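Long-range contacts in alpha-fucosidase GH29 (Fusarium graminearum, PDB 4NI3), which probably hydrolyses alpha-L-fucosidic bonds, including that of the alpha-1,6-linked fucose on the reducing-end N-acetylglucosamine of glycoproteins: residues V517-G522 against I580-I585; L434-L439 against Q466-L471; D286-G291 against G392-P397; S282-W287 against Y299-D304. All coordinates share one frame; numbering follows the deposited sequence.

Contact 1: residues V517-G522 against I580-I585; sequences VALALG and IVVSKI. With MAN (alpha-D-mannopyranose), chain C.
Gly522 and Val582 form an antiparallel hydrogen-bonded pair, joined by two backbone bonds. Gly522 N donates to Val582 O at 2.9 Å. The return bond, Val582 N to Gly522 O, is 2.8 Å long and nearly straight, 175° at the hydrogen. It begins the pairing of strand 522-524 with strand 579-584 in a four-stranded antiparallel sheet, just after the chain has left strand 516-519 of a different sheet. Two CA-H...O contacts flank the pair: Leu521 CA lies 3.5 Å from Val582 O, and Val581 CA lies 3.5 Å from Gly522 O.

Apolar contacts accompany this pair. With CG anti to its carbonyl carbon (chi1 -56°), Leu521 brings CD2 to 3.9 Å from Val582 CG1, the two side chains crossing at about a right angle. Its other branch, CD1, rests 4.0 Å from Lys584 CB, on the aliphatic start of a lysine whose chain then bends and leads away. Further inward, Leu519 CD1 meets Ile580 CD1 at 4.2 Å; Leu519 also packs on Phe528 and Leu529 of helix 526-532, and Ile580 on Leu552.

A carbohydrate contact completes the set. Val581 turns from the 517-522 segment and sets CG2 3.5 Å from C6 of a mannose in chain C, a van der Waals approach.

The chemistry therefore implies a sheet edge fixed by main-chain bonds and sealed by branched aliphatic groups, with the main-chain N and O of Gly522 and Val582 satisfied by each other and a valine that also touches a mannose.

Contact 2: residues L434-L439 against Q466-L471; sequences LGSNAL and QSKDAL
Gln466 reaches across to Leu434 with its carboxamide: NE2 donates to Leu434 O at 2.9 Å, with 162° at the hydrogen. The acceptor lies close to the amide plane of the glutamine, whereas the donor is tilted 34° from the plane of the Leu434 carbonyl. An extended side chain, CG anti to the backbone N (chi1 -170°), carries the amide this far. Beside it two main-chain bonds run the other way, from Ser436 N to Ser467 O at 3.0 Å and from Asn437 N to Lys468 O at 2.9 Å. Just before these donors, Gly435, which has no side chain, comes close to the opposite backbone, its CA 3.5 Å from Ala470 C. Asn437 lays its amide against the same Lys468 carbonyl, CG to O 3.1 Å, and crosses the lysine obliquely, so that OD1 is 3.6 Å from Lys468 CE.

On the buried side the leucines Leu434 and Leu471 lie side by side and point the same way, CB to CB 3.7 Å; Leu489 of strand 485-491 packs on both.

The second shell keeps these groups in place. Gln466 NE2 has another acceptor in Val440 O, which helps to hold the amide's rotation. Within 466-471, Ser467 N donates to Ala470 O at 2.8 Å, closing a tight reversal through Lys468 and Asp469, and Ser467 OG is hydrogen-bonded to Asp472 OD2.

Backbone angles of Lys468 and Asp469, like those of Ser436 and Asn437, are those of type I turns: two reversals docked together by their main chains in the region of the alpha-L-fucosidase C-terminal domain family, residues 400-490.

Contact 3: residues D286-G291 against G392-P397; sequences DWERGG and GSFTAP
Phe394 and Thr395 dock their amides on the end of strand 284-288, and this main-chain seam is the tight part of the contact. Phe394 N donates to Glu288 O at 2.9 Å, and Thr395 N to Arg289 O at 2.9 Å. Further along, Gly291 and Gly392 exchange bonds: Gly392 N to Gly291 O is 2.9 Å, while Gly291 N to Gly392 O is longer at 3.2 Å, its donor standing 58° out of the carbonyl plane. Gly290 adds a CA-H...O contact, its CA 3.4 Å from Gly392 O, and Trp287 meets Gly392 CA edge-on through CZ3 at 3.7 Å.

On the outer side Glu288 and Phe394 meet by side-chain contact alone: the exposed Phe394 ring lies obliquely by the carboxylate, CE1 to OE2 3.3 Å, with the planes 58° apart. Glu288 stretches straight out from its backbone (chi1 177°), which carries that carboxylate beyond the seam; OE1 is in a salt bridge with Lys272 and hydrogen-bonded to a Tris molecule, probably from the crystallisation liquor.

In chemical terms, backbone bonds fix the loop over the barrel strand's C-terminal end, while Glu288 faces a pocket, probably marked by the bound Tris and glycerol, where Lys272 probably steadies it.

Contact 4: residues S282-W287 against Y299-D304; sequences SAVDDW and YWQTDD
Trp300 presents its edge to the face of Trp287. The six-membered ring of Trp300 and the five-membered ring of Trp287 have centroids 5.2 Å apart and planes at 62°, an edge-to-face pair whose nearest atoms, Trp300 CE3 and Trp287 CD1, are 3.8 Å apart. Trp300 is also packed on helix 322-334, so this face of the two strands looks outward.

The other face carries Asp286, Gln301 and Asp303. Gln301 NE2 donates to Asp286 OD2 at 2.8 Å; the bond uses the anti lone pair of OD2, and OD2 lies in the amide plane of Gln301. Asp286 swings its carboxylate to the side of CA opposite its own N (chi1 176°) and turns OD1 to 2.5 Å from Asp303 OD1, the two side chains crossing at about a right angle and their carboxylate planes 47° apart. Trp224 and Tyr32 reach Asp286 OD2 and Asp303 OD2 respectively, while Tyr24 takes Gln301 OE1. Earlier on the strand, Val284 CG1 rests 3.8 Å from Trp300 CA.

Backbone bonds set this register: Gln301 N to Asp285 O 2.9 Å, Trp287 N to Gln301 O 2.8 Å and Asp303 N to Trp287 O 3.0 Å.

Parallel pairing of successive strands, here 284-288 and 300-305, with one side-chain face turned into the barrel and the other out, is characteristic of a closed eight-stranded TIM barrel; in this pair the inner face is largely polar.

Contact 4 is the buried one, at the heart of the parallel barrel. Contact 3 starts from the same strand, 284-288, and shares Asp286 and Trp287 with it; the two touch, with Gly290 O probably hydrogen-bonded to Thr302 OG1, and their centres are about 11 Å apart. Contacts 1 and 2 lie in beta regions later in the chain, partly buried and without touching each other, their nearest atoms about 8 Å apart. Their chemistry follows place: inward acids and aromatic pairing in contact 4, a main-chain seam with polar side chains in contact 3, a sheet edge with aliphatic cover in contact 1, and paired turns in contact 2.

Contact 1: residues V517-G522 against I580-I585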
loop_
_atom_site.group_PDB
_atom_site.type_symbol
_atom_site.label_atom_id
_atom_site.label_comp_id
_atom_site.label_asym_id
_atom_site.label_seq_id
_atom_site.Cartn_x
_atom_site.Cartn_y
_atom_site.Cartn_z
ATOM N N VAL A 517 18.064 -10.355 -15.960
ATOM C CA VAL A 517 16.967 -10.339 -15.009
ATOM C C VAL A 517 16.706 -11.771 -14.566
ATOM O O VAL A 517 16.475 -12.651 -15.405
ATOM C CB VAL A 517 15.681 -9.751 -15.606
ATOM C CG1 VAL A 517 14.532 -9.889 -14.619
ATOM C CG2 VAL A 517 15.898 -8.282 -16.016
ATOM N N ALA A 518 16.763 -12.014 -13.261
ATOM C CA ALA A 518 16.394 -13.312 -12.691
ATOM C C ALA A 518 14.874 -13.393 -12.551
ATOM O O ALA A 518 14.224 -12.375 -12.239
ATOM C CB ALA A 518 17.069 -13.521 -11.345
ATOM N N LEU A 519 14.324 -14.573 -12.820
ATOM C CA LEU A 519 12.890 -14.850 -12.773
ATOM C C LEU A 519 12.616 -16.047 -11.885
ATOM O O LEU A 519 13.187 -17.124 -12.068
ATOM C CB LEU A 519 12.340 -15.112 -14.183
ATOM C CG LEU A 519 12.522 -14.009 -15.236
ATOM C CD1 LEU A 519 12.130 -14.513 -16.625
ATOM C CD2 LEU A 519 11.751 -12.718 -14.888
ATOM N N ALA A 520 11.702 -15.889 -10.941
ATOM C CA ALA A 520 11.214 -16.990 -10.150
ATOM C C ALA A 520 10.227 -17.821 -10.983
ATOM O O ALA A 520 10.021 -17.535 -12.171
ATOM C CB ALA A 520 10.545 -16.468 -8.873
ATOM N N LEU A 521 9.598 -18.824 -10.378
ATOM C CA LEU A 521 8.448 -19.455 -11.021
ATOM C C LEU A 521 7.352 -18.400 -11.165
ATOM O O LEU A 521 7.196 -17.510 -10.315
ATOM C CB LEU A 521 7.950 -20.657 -10.221
ATOM C CG LEU A 521 9.023 -21.721 -9.958
ATOM C CD1 LEU A 521 8.444 -22.912 -9.233
ATOM C CD2 LEU A 521 9.673 -22.150 -11.252
ATOM N N GLY A 522 6.618 -18.450 -12.268
ATOM C CA GLY A 522 5.553 -17.481 -12.457
ATOM C C GLY A 522 5.355 -17.047 -13.882
ATOM O O GLY A 522 5.851 -17.681 -14.810
ATOM N N ILE A 580 6.963 -14.481 -20.848
ATOM C CA ILE A 580 7.575 -15.749 -20.461
ATOM C C ILE A 580 6.841 -16.383 -19.290
ATOM O O ILE A 580 6.522 -15.691 -18.318
ATOM C CB ILE A 580 9.073 -15.571 -20.045
ATOM C CG1 ILE A 580 9.886 -14.871 -21.141
ATOM C CG2 ILE A 580 9.686 -16.922 -19.640
ATOM C CD1 ILE A 580 11.344 -14.524 -20.729
ATOM N N VAL A 581 6.601 -17.686 -19.365
ATOM C CA VAL A 581 6.083 -18.447 -18.230
ATOM C C VAL A 581 7.156 -19.412 -17.739
ATOM O O VAL A 581 7.709 -20.197 -18.518
ATOM C CB VAL A 581 4.793 -19.207 -18.611
ATOM C CG1 VAL A 581 4.326 -20.129 -17.482
ATOM C CG2 VAL A 581 3.702 -18.189 -19.006
ATOM N N VAL A 582 7.457 -19.359 -16.448
ATOM C CA VAL A 582 8.520 -20.174 -15.864
ATOM C C VAL A 582 7.848 -21.165 -14.926
ATOM O O VAL A 582 7.156 -20.764 -13.988
ATOM C CB VAL A 582 9.539 -19.308 -15.116
ATOM C CG1 VAL A 582 10.664 -20.188 -14.531
ATOM C CG2 VAL A 582 10.121 -18.264 -16.054
ATOM N N SER A 583 8.037 -22.456 -15.186
ATOM C CA SER A 583 7.257 -23.495 -14.518
ATOM C C SER A 583 8.142 -24.602 -13.959
ATOM O O SER A 583 9.162 -24.950 -14.556
ATOM C CB SER A 583 6.232 -24.105 -15.489
ATOM O OG SER A 583 5.408 -23.117 -16.089
ATOM N N LYS A 584 7.753 -25.162 -12.820
ATOM C CA LYS A 584 8.397 -26.342 -12.292
ATOM C C LYS A 584 8.048 -27.547 -13.159
ATOM O O LYS A 584 6.906 -27.697 -13.638
ATOM C CB LYS A 584 7.953 -26.575 -10.840
ATOM C CG LYS A 584 9.064 -26.887 -9.859
ATOM C CD LYS A 584 8.511 -26.991 -8.442
ATOM C CE LYS A 584 7.465 -28.097 -8.345
ATOM N NZ LYS A 584 6.894 -28.238 -6.971
ATOM N N ILE A 585 9.024 -28.409 -13.390
ATOM C CA ILE A 585 8.698 -29.686 -13.976
ATOM C C ILE A 585 8.634 -30.698 -12.835
ATOM O O ILE A 585 8.038 -31.754 -12.980
ATOM C CB ILE A 585 9.700 -30.126 -15.036
ATOM C CG1 ILE A 585 11.063 -30.338 -14.410
ATOM C CG2 ILE A 585 9.788 -29.096 -16.140
ATOM C CD1 ILE A 585 12.084 -30.870 -15.393
ATOM O OXT ILE A 585 9.160 -30.471 -11.736
HETATM C C1 MAN C . -2.110 -22.073 -18.891
HETATM C C2 MAN C . -1.340 -23.241 -18.243
HETATM C C3 MAN C . -0.543 -22.722 -17.038
HETATM C C4 MAN C . 0.384 -21.563 -17.462
HETATM C C5 MAN C . -0.422 -20.492 -18.232
HETATM C C6 MAN C . 0.454 -19.448 -18.898
HETATM O O2 MAN C . -0.354 -23.714 -19.110
HETATM O O3 MAN C . 0.238 -23.747 -16.410
HETATM O O4 MAN C . 0.963 -20.967 -16.309
HETATM O O5 MAN C . -1.199 -21.088 -19.289
HETATM O O6 MAN C . -0.226 -18.208 -18.816
#

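Contact 2: residues L434-L439 against Q466-L471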
loop_
_atom_site.group_PDB
_atom_site.type_symbol
_atom_site.label_atom_id
_atom_site.label_comp_id
_atom_site.label_asym_id
_atom_site.label_seq_id
_atom_site.Cartn_x
_atom_site.Cartn_y
_atom_site.Cartn_z
ATOM N N LEU A 434 23.496 -15.495 -3.417
ATOM C CA LEU A 434 24.825 -15.055 -3.819
ATOM C C LEU A 434 25.857 -16.180 -3.658
ATOM O O LEU A 434 27.058 -15.922 -3.751
ATOM C CB LEU A 434 25.248 -13.797 -3.019
ATOM C CG LEU A 434 24.409 -12.526 -3.293
ATOM C CD1 LEU A 434 24.857 -11.409 -2.366
ATOM C CD2 LEU A 434 24.504 -12.087 -4.741
ATOM N N GLY A 435 25.407 -17.421 -3.454
ATOM C CA GLY A 435 26.333 -18.554 -3.382
ATOM C C GLY A 435 26.683 -19.053 -4.777
ATOM O O GLY A 435 26.210 -18.522 -5.779
ATOM N N SER A 436 27.530 -20.078 -4.868
ATOM C CA SER A 436 27.952 -20.507 -6.201
ATOM C C SER A 436 26.910 -21.400 -6.909
ATOM O O SER A 436 26.921 -21.488 -8.140
ATOM C CB SER A 436 29.332 -21.197 -6.129
ATOM O OG SER A 436 29.337 -22.266 -5.205
ATOM N N ASN A 437 25.993 -22.014 -6.160
ATOM C CA ASN A 437 24.848 -22.704 -6.782
ATOM C C ASN A 437 24.009 -21.704 -7.575
ATOM O O ASN A 437 23.364 -22.062 -8.558
ATOM C CB ASN A 437 23.931 -23.379 -5.761
ATOM C CG ASN A 437 24.517 -24.626 -5.165
ATOM O OD1 ASN A 437 25.387 -25.258 -5.752
ATOM N ND2 ASN A 437 24.028 -24.997 -3.983
ATOM N N ALA A 438 24.020 -20.450 -7.125
ATOM C CA ALA A 438 23.319 -19.371 -7.818
ATOM C C ALA A 438 24.086 -18.836 -9.014
ATOM O O ALA A 438 23.654 -17.885 -9.657
ATOM C CB ALA A 438 23.007 -18.221 -6.841
ATOM N N LEU A 439 25.243 -19.448 -9.304
ATOM C CA LEU A 439 26.065 -19.085 -10.454
ATOM C C LEU A 439 26.479 -17.618 -10.395
ATOM O O LEU A 439 26.579 -16.940 -11.420
ATOM C CB LEU A 439 25.336 -19.382 -11.770
ATOM C CG LEU A 439 24.688 -20.759 -11.937
ATOM C CD1 LEU A 439 24.032 -20.860 -13.316
ATOM C CD2 LEU A 439 25.708 -21.881 -11.744
ATOM N N GLN A 466 32.345 -17.560 -0.095
ATOM C CA GLN A 466 31.251 -18.028 -0.942
ATOM C C GLN A 466 31.243 -19.549 -1.017
ATOM O O GLN A 466 32.163 -20.145 -1.588
ATOM C CB GLN A 466 31.375 -17.463 -2.339
ATOM C CG GLN A 466 30.133 -17.736 -3.190
ATOM C CD GLN A 466 30.333 -17.376 -4.640
ATOM O OE1 GLN A 466 31.411 -17.577 -5.201
ATOM N NE2 GLN A 466 29.280 -16.861 -5.277
ATOM N N SER A 467 30.245 -20.182 -0.412
ATOM C CA SER A 467 30.082 -21.636 -0.508
ATOM C C SER A 467 29.120 -21.980 -1.642
ATOM O O SER A 467 28.550 -21.073 -2.273
ATOM C CB SER A 467 29.563 -22.220 0.813
ATOM O OG SER A 467 28.223 -21.802 1.071
ATOM N N LYS A 468 28.931 -23.271 -1.906
ATOM C CA LYS A 468 27.898 -23.706 -2.837
ATOM C C LYS A 468 26.556 -23.099 -2.459
ATOM O O LYS A 468 25.831 -22.559 -3.298
ATOM C CB LYS A 468 27.792 -25.238 -2.857
ATOM C CG LYS A 468 28.738 -25.902 -3.800
ATOM C CD LYS A 468 28.589 -27.411 -3.723
ATOM C CE LYS A 468 27.162 -27.843 -3.967
ATOM N NZ LYS A 468 27.055 -29.330 -3.879
ATOM N N ASP A 469 26.220 -23.205 -1.179
ATOM C CA ASP A 469 24.894 -22.839 -0.728
ATOM C C ASP A 469 24.682 -21.344 -0.639
ATOM O O ASP A 469 23.556 -20.904 -0.817
ATOM C CB ASP A 469 24.597 -23.450 0.636
ATOM C CG ASP A 469 24.567 -24.972 0.600
ATOM O OD1 ASP A 469 24.291 -25.541 -0.478
ATOM O OD2 ASP A 469 24.824 -25.596 1.653
ATOM N N ALA A 470 25.723 -20.572 -0.345
ATOM C CA ALA A 470 25.494 -19.183 0.066
ATOM C C ALA A 470 26.759 -18.361 0.108
ATOM O O ALA A 470 27.855 -18.889 0.286
ATOM C CB ALA A 470 24.836 -19.165 1.432
ATOM N N LEU A 471 26.607 -17.051 -0.037
ATOM C CA LEU A 471 27.628 -16.131 0.434
ATOM C C LEU A 471 27.541 -16.099 1.960
ATOM O O LEU A 471 26.543 -15.648 2.529
ATOM C CB LEU A 471 27.421 -14.748 -0.168
ATOM C CG LEU A 471 28.261 -13.610 0.422
ATOM C CD1 LEU A 471 29.732 -13.989 0.352
ATOM C CD2 LEU A 471 28.037 -12.302 -0.326
HETATM O O HOH W 1 31.583 -21.760 -3.575
HETATM O O HOH W 2 23.849 -20.557 -4.074
#

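Contact 3: residues D286-G291 against G392-P397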
loop_
_atom_site.group_PDB
_atom_site.type_symbol
_atom_site.label_atom_id
_atom_site.label_comp_id
_atom_site.label_asym_id
_atom_site.label_seq_id
_atom_site.Cartn_x
_atom_site.Cartn_y
_atom_site.Cartn_z
ATOM N N ASP A 286 -3.774 -1.609 -5.092
ATOM C CA ASP A 286 -3.613 -1.596 -3.649
ATOM C C ASP A 286 -4.126 -2.900 -3.031
ATOM O O ASP A 286 -5.290 -3.319 -3.214
ATOM C CB ASP A 286 -4.330 -0.356 -3.076
ATOM C CG ASP A 286 -4.291 -0.304 -1.580
ATOM O OD1 ASP A 286 -4.859 -1.218 -0.943
ATOM O OD2 ASP A 286 -3.732 0.659 -1.007
ATOM N N TRP A 287 -3.238 -3.550 -2.298
ATOM C CA TRP A 287 -3.512 -4.823 -1.640
ATOM C C TRP A 287 -3.884 -4.557 -0.195
ATOM O O TRP A 287 -3.107 -3.968 0.548
ATOM C CB TRP A 287 -2.266 -5.708 -1.688
ATOM C CG TRP A 287 -1.853 -6.136 -3.079
ATOM C CD1 TRP A 287 -1.465 -5.342 -4.108
ATOM C CD2 TRP A 287 -1.763 -7.488 -3.561
ATOM N NE1 TRP A 287 -1.145 -6.108 -5.218
ATOM C CE2 TRP A 287 -1.310 -7.428 -4.897
ATOM C CE3 TRP A 287 -2.006 -8.730 -2.985
ATOM C CZ2 TRP A 287 -1.116 -8.579 -5.678
ATOM C CZ3 TRP A 287 -1.807 -9.874 -3.763
ATOM C CH2 TRP A 287 -1.363 -9.780 -5.086
ATOM N N GLU A 288 -5.075 -4.950 0.216
ATOM C CA GLU A 288 -5.626 -4.614 1.528
ATOM C C GLU A 288 -5.212 -5.600 2.616
ATOM O O GLU A 288 -5.426 -6.819 2.456
ATOM C CB GLU A 288 -7.162 -4.574 1.416
ATOM C CG GLU A 288 -7.866 -4.310 2.738
ATOM C CD GLU A 288 -9.390 -4.240 2.608
ATOM O OE1 GLU A 288 -9.891 -4.147 1.470
ATOM O OE2 GLU A 288 -10.058 -4.321 3.661
ATOM N N ARG A 289 -4.633 -5.136 3.718
ATOM C CA ARG A 289 -4.250 -6.019 4.828
ATOM C C ARG A 289 -3.445 -7.205 4.346
ATOM O O ARG A 289 -3.670 -8.327 4.774
ATOM C CB ARG A 289 -5.478 -6.518 5.594
ATOM C CG ARG A 289 -6.132 -5.428 6.438
ATOM C CD ARG A 289 -7.166 -6.066 7.354
ATOM N NE ARG A 289 -7.857 -5.110 8.229
ATOM C CZ ARG A 289 -7.390 -4.681 9.399
ATOM N NH1 ARG A 289 -6.174 -5.037 9.816
ATOM N NH2 ARG A 289 -8.107 -3.819 10.110
ATOM N N GLY A 290 -2.525 -6.970 3.433
ATOM C CA GLY A 290 -1.709 -8.065 2.917
ATOM C C GLY A 290 -0.894 -7.542 1.760
ATOM O O GLY A 290 -0.593 -6.357 1.670
ATOM N N GLY A 291 -0.553 -8.422 0.836
ATOM C CA GLY A 291 0.343 -8.075 -0.252
ATOM C C GLY A 291 0.719 -9.380 -0.921
ATOM O O GLY A 291 0.382 -10.462 -0.430
ATOM N N GLY A 392 -1.681 -12.404 -0.778
ATOM C CA GLY A 392 -3.058 -12.031 -0.986
ATOM C C GLY A 392 -3.464 -10.969 0.004
ATOM O O GLY A 392 -2.747 -10.679 0.972
ATOM N N SER A 393 -4.636 -10.387 -0.228
ATOM C CA SER A 393 -5.243 -9.497 0.744
ATOM C C SER A 393 -5.669 -10.307 1.951
ATOM O O SER A 393 -5.799 -11.531 1.860
ATOM C CB SER A 393 -6.436 -8.755 0.143
ATOM O OG SER A 393 -7.284 -9.625 -0.584
ATOM N N PHE A 394 -5.868 -9.635 3.079
ATOM C CA PHE A 394 -6.336 -10.267 4.329
ATOM C C PHE A 394 -5.449 -11.416 4.769
ATOM O O PHE A 394 -5.927 -12.515 5.062
ATOM C CB PHE A 394 -7.793 -10.733 4.196
ATOM C CG PHE A 394 -8.692 -9.658 3.705
ATOM C CD1 PHE A 394 -9.080 -8.632 4.549
ATOM C CD2 PHE A 394 -9.073 -9.613 2.380
ATOM C CE1 PHE A 394 -9.897 -7.616 4.094
ATOM C CE2 PHE A 394 -9.889 -8.583 1.922
ATOM C CZ PHE A 394 -10.275 -7.584 2.773
ATOM N N THR A 395 -4.150 -11.157 4.822
ATOM C CA THR A 395 -3.204 -12.136 5.342
ATOM C C THR A 395 -2.396 -11.504 6.467
ATOM O O THR A 395 -2.419 -10.285 6.658
ATOM C CB THR A 395 -2.280 -12.690 4.242
ATOM O OG1 THR A 395 -1.694 -11.613 3.495
ATOM C CG2 THR A 395 -3.080 -13.603 3.280
ATOM N N ALA A 396 -1.703 -12.322 7.237
ATOM C CA ALA A 396 -1.032 -11.839 8.443
ATOM C C ALA A 396 0.220 -11.015 8.108
ATOM O O ALA A 396 0.896 -11.312 7.125
ATOM C CB ALA A 396 -0.652 -13.015 9.329
ATOM N N PRO A 397 0.513 -9.976 8.912
ATOM C CA PRO A 397 1.785 -9.258 8.715
ATOM C C PRO A 397 2.973 -10.182 8.902
ATOM O O PRO A 397 2.875 -11.203 9.603
ATOM C CB PRO A 397 1.763 -8.188 9.799
ATOM C CG PRO A 397 0.312 -7.940 10.054
ATOM C CD PRO A 397 -0.335 -9.315 9.916
HETATM O O HOH W 3 0.488 -11.547 2.194
#

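Contact 4: residues S282-W287 against Y299-D304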
loop_
_atom_site.group_PDB
_atom_site.type_symbol
_atom_site.label_atom_id
_atom_site.label_comp_id
_atom_site.label_asym_id
_atom_site.label_seq_id
_atom_site.Cartn_x
_atom_site.Cartn_y
_atom_site.Cartn_z
ATOM N N SER A 282 -2.794 3.082 -15.461
ATOM C CA SER A 282 -2.728 4.479 -15.015
ATOM C C SER A 282 -3.000 4.641 -13.533
ATOM O O SER A 282 -2.776 5.747 -13.004
ATOM C CB SER A 282 -3.723 5.328 -15.796
ATOM O OG SER A 282 -5.032 4.811 -15.654
ATOM N N ALA A 283 -3.473 3.582 -12.880
ATOM C CA ALA A 283 -3.746 3.589 -11.441
ATOM C C ALA A 283 -2.902 2.519 -10.798
ATOM O O ALA A 283 -2.544 1.535 -11.454
ATOM C CB ALA A 283 -5.239 3.368 -11.151
ATOM N N VAL A 284 -2.587 2.698 -9.516
ATOM C CA VAL A 284 -1.769 1.748 -8.762
ATOM C C VAL A 284 -2.632 0.773 -7.977
ATOM O O VAL A 284 -3.534 1.198 -7.243
ATOM C CB VAL A 284 -0.834 2.520 -7.806
ATOM C CG1 VAL A 284 -0.024 1.549 -6.932
ATOM C CG2 VAL A 284 0.080 3.397 -8.606
ATOM N N ASP A 285 -2.371 -0.524 -8.138
ATOM C CA ASP A 285 -3.091 -1.557 -7.410
ATOM C C ASP A 285 -2.759 -1.533 -5.936
ATOM O O ASP A 285 -1.583 -1.519 -5.568
ATOM C CB ASP A 285 -2.724 -2.941 -7.936
ATOM C CG ASP A 285 -3.348 -3.272 -9.254
ATOM O OD1 ASP A 285 -3.658 -2.365 -10.052
ATOM O OD2 ASP A 285 -3.446 -4.506 -9.506
ATOM N N ASP A 286 -3.774 -1.609 -5.092
ATOM C CA ASP A 286 -3.613 -1.596 -3.649
ATOM C C ASP A 286 -4.126 -2.900 -3.031
ATOM O O ASP A 286 -5.290 -3.319 -3.214
ATOM C CB ASP A 286 -4.330 -0.356 -3.076
ATOM C CG ASP A 286 -4.291 -0.304 -1.580
ATOM O OD1 ASP A 286 -4.859 -1.218 -0.943
ATOM O OD2 ASP A 286 -3.732 0.659 -1.007
ATOM N N TRP A 287 -3.238 -3.550 -2.298
ATOM C CA TRP A 287 -3.512 -4.823 -1.640
ATOM C C TRP A 287 -3.884 -4.557 -0.195
ATOM O O TRP A 287 -3.107 -3.968 0.548
ATOM C CB TRP A 287 -2.266 -5.708 -1.688
ATOM C CG TRP A 287 -1.853 -6.136 -3.079
ATOM C CD1 TRP A 287 -1.465 -5.342 -4.108
ATOM C CD2 TRP A 287 -1.763 -7.488 -3.561
ATOM N NE1 TRP A 287 -1.145 -6.108 -5.218
ATOM C CE2 TRP A 287 -1.310 -7.428 -4.897
ATOM C CE3 TRP A 287 -2.006 -8.730 -2.985
ATOM C CZ2 TRP A 287 -1.116 -8.579 -5.678
ATOM C CZ3 TRP A 287 -1.807 -9.874 -3.763
ATOM C CH2 TRP A 287 -1.363 -9.780 -5.086
ATOM N N TYR A 299 4.733 -1.611 -10.293
ATOM C CA TYR A 299 4.751 -1.073 -8.927
ATOM C C TYR A 299 3.345 -1.029 -8.318
ATOM O O TYR A 299 2.392 -0.603 -8.983
ATOM C CB TYR A 299 5.368 0.343 -8.937
ATOM C CG TYR A 299 6.048 0.676 -7.646
ATOM C CD1 TYR A 299 7.412 0.413 -7.469
ATOM C CD2 TYR A 299 5.328 1.222 -6.576
ATOM C CE1 TYR A 299 8.038 0.704 -6.276
ATOM C CE2 TYR A 299 5.966 1.527 -5.359
ATOM C CZ TYR A 299 7.315 1.244 -5.238
ATOM O OH TYR A 299 7.971 1.483 -4.066
ATOM N N TRP A 300 3.220 -1.458 -7.061
ATOM C CA TRP A 300 1.917 -1.625 -6.390
ATOM C C TRP A 300 2.038 -1.079 -4.953
ATOM O O TRP A 300 3.113 -0.607 -4.539
ATOM C CB TRP A 300 1.482 -3.132 -6.414
ATOM C CG TRP A 300 2.579 -3.983 -5.876
ATOM C CD1 TRP A 300 3.641 -4.463 -6.570
ATOM C CD2 TRP A 300 2.786 -4.335 -4.508
ATOM N NE1 TRP A 300 4.495 -5.124 -5.720
ATOM C CE2 TRP A 300 4.000 -5.047 -4.442
ATOM C CE3 TRP A 300 2.049 -4.138 -3.334
ATOM C CZ2 TRP A 300 4.513 -5.536 -3.237
ATOM C CZ3 TRP A 300 2.567 -4.609 -2.128
ATOM C CH2 TRP A 300 3.781 -5.314 -2.094
ATOM N N GLN A 301 0.967 -1.116 -4.176
ATOM C CA GLN A 301 1.117 -0.822 -2.754
ATOM C C GLN A 301 0.196 -1.665 -1.909
ATOM O O GLN A 301 -0.810 -2.204 -2.393
ATOM C CB GLN A 301 0.939 0.671 -2.461
ATOM C CG GLN A 301 -0.455 1.169 -2.613
ATOM C CD GLN A 301 -0.681 2.559 -1.989
ATOM O OE1 GLN A 301 0.121 3.486 -2.130
ATOM N NE2 GLN A 301 -1.777 2.685 -1.274
ATOM N N THR A 302 0.562 -1.787 -0.640
ATOM C CA THR A 302 -0.231 -2.370 0.434
ATOM C C THR A 302 -0.860 -1.238 1.242
ATOM O O THR A 302 -0.162 -0.236 1.532
ATOM C CB THR A 302 0.663 -3.187 1.387
ATOM O OG1 THR A 302 0.980 -4.437 0.779
ATOM C CG2 THR A 302 -0.072 -3.452 2.687
ATOM N N ASP A 303 -2.112 -1.378 1.669
ATOM C CA ASP A 303 -2.560 -0.549 2.776
ATOM C C ASP A 303 -2.954 -1.503 3.900
ATOM O O ASP A 303 -3.685 -2.478 3.671
ATOM C CB ASP A 303 -3.688 0.438 2.356
ATOM C CG ASP A 303 -5.086 -0.186 2.353
ATOM O OD1 ASP A 303 -5.429 -0.970 1.436
ATOM O OD2 ASP A 303 -5.857 0.124 3.262
ATOM N N ASP A 304 -2.371 -1.300 5.069
ATOM C CA ASP A 304 -2.610 -2.166 6.214
ATOM C C ASP A 304 -2.937 -1.304 7.393
ATOM O O ASP A 304 -2.838 -0.072 7.318
ATOM C CB ASP A 304 -1.384 -3.041 6.504
ATOM C CG ASP A 304 -1.733 -4.390 7.119
ATOM O OD1 ASP A 304 -2.860 -4.594 7.592
ATOM O OD2 ASP A 304 -0.819 -5.241 7.138
HETATM O O HOH W 4 -0.116 -1.540 -9.731
#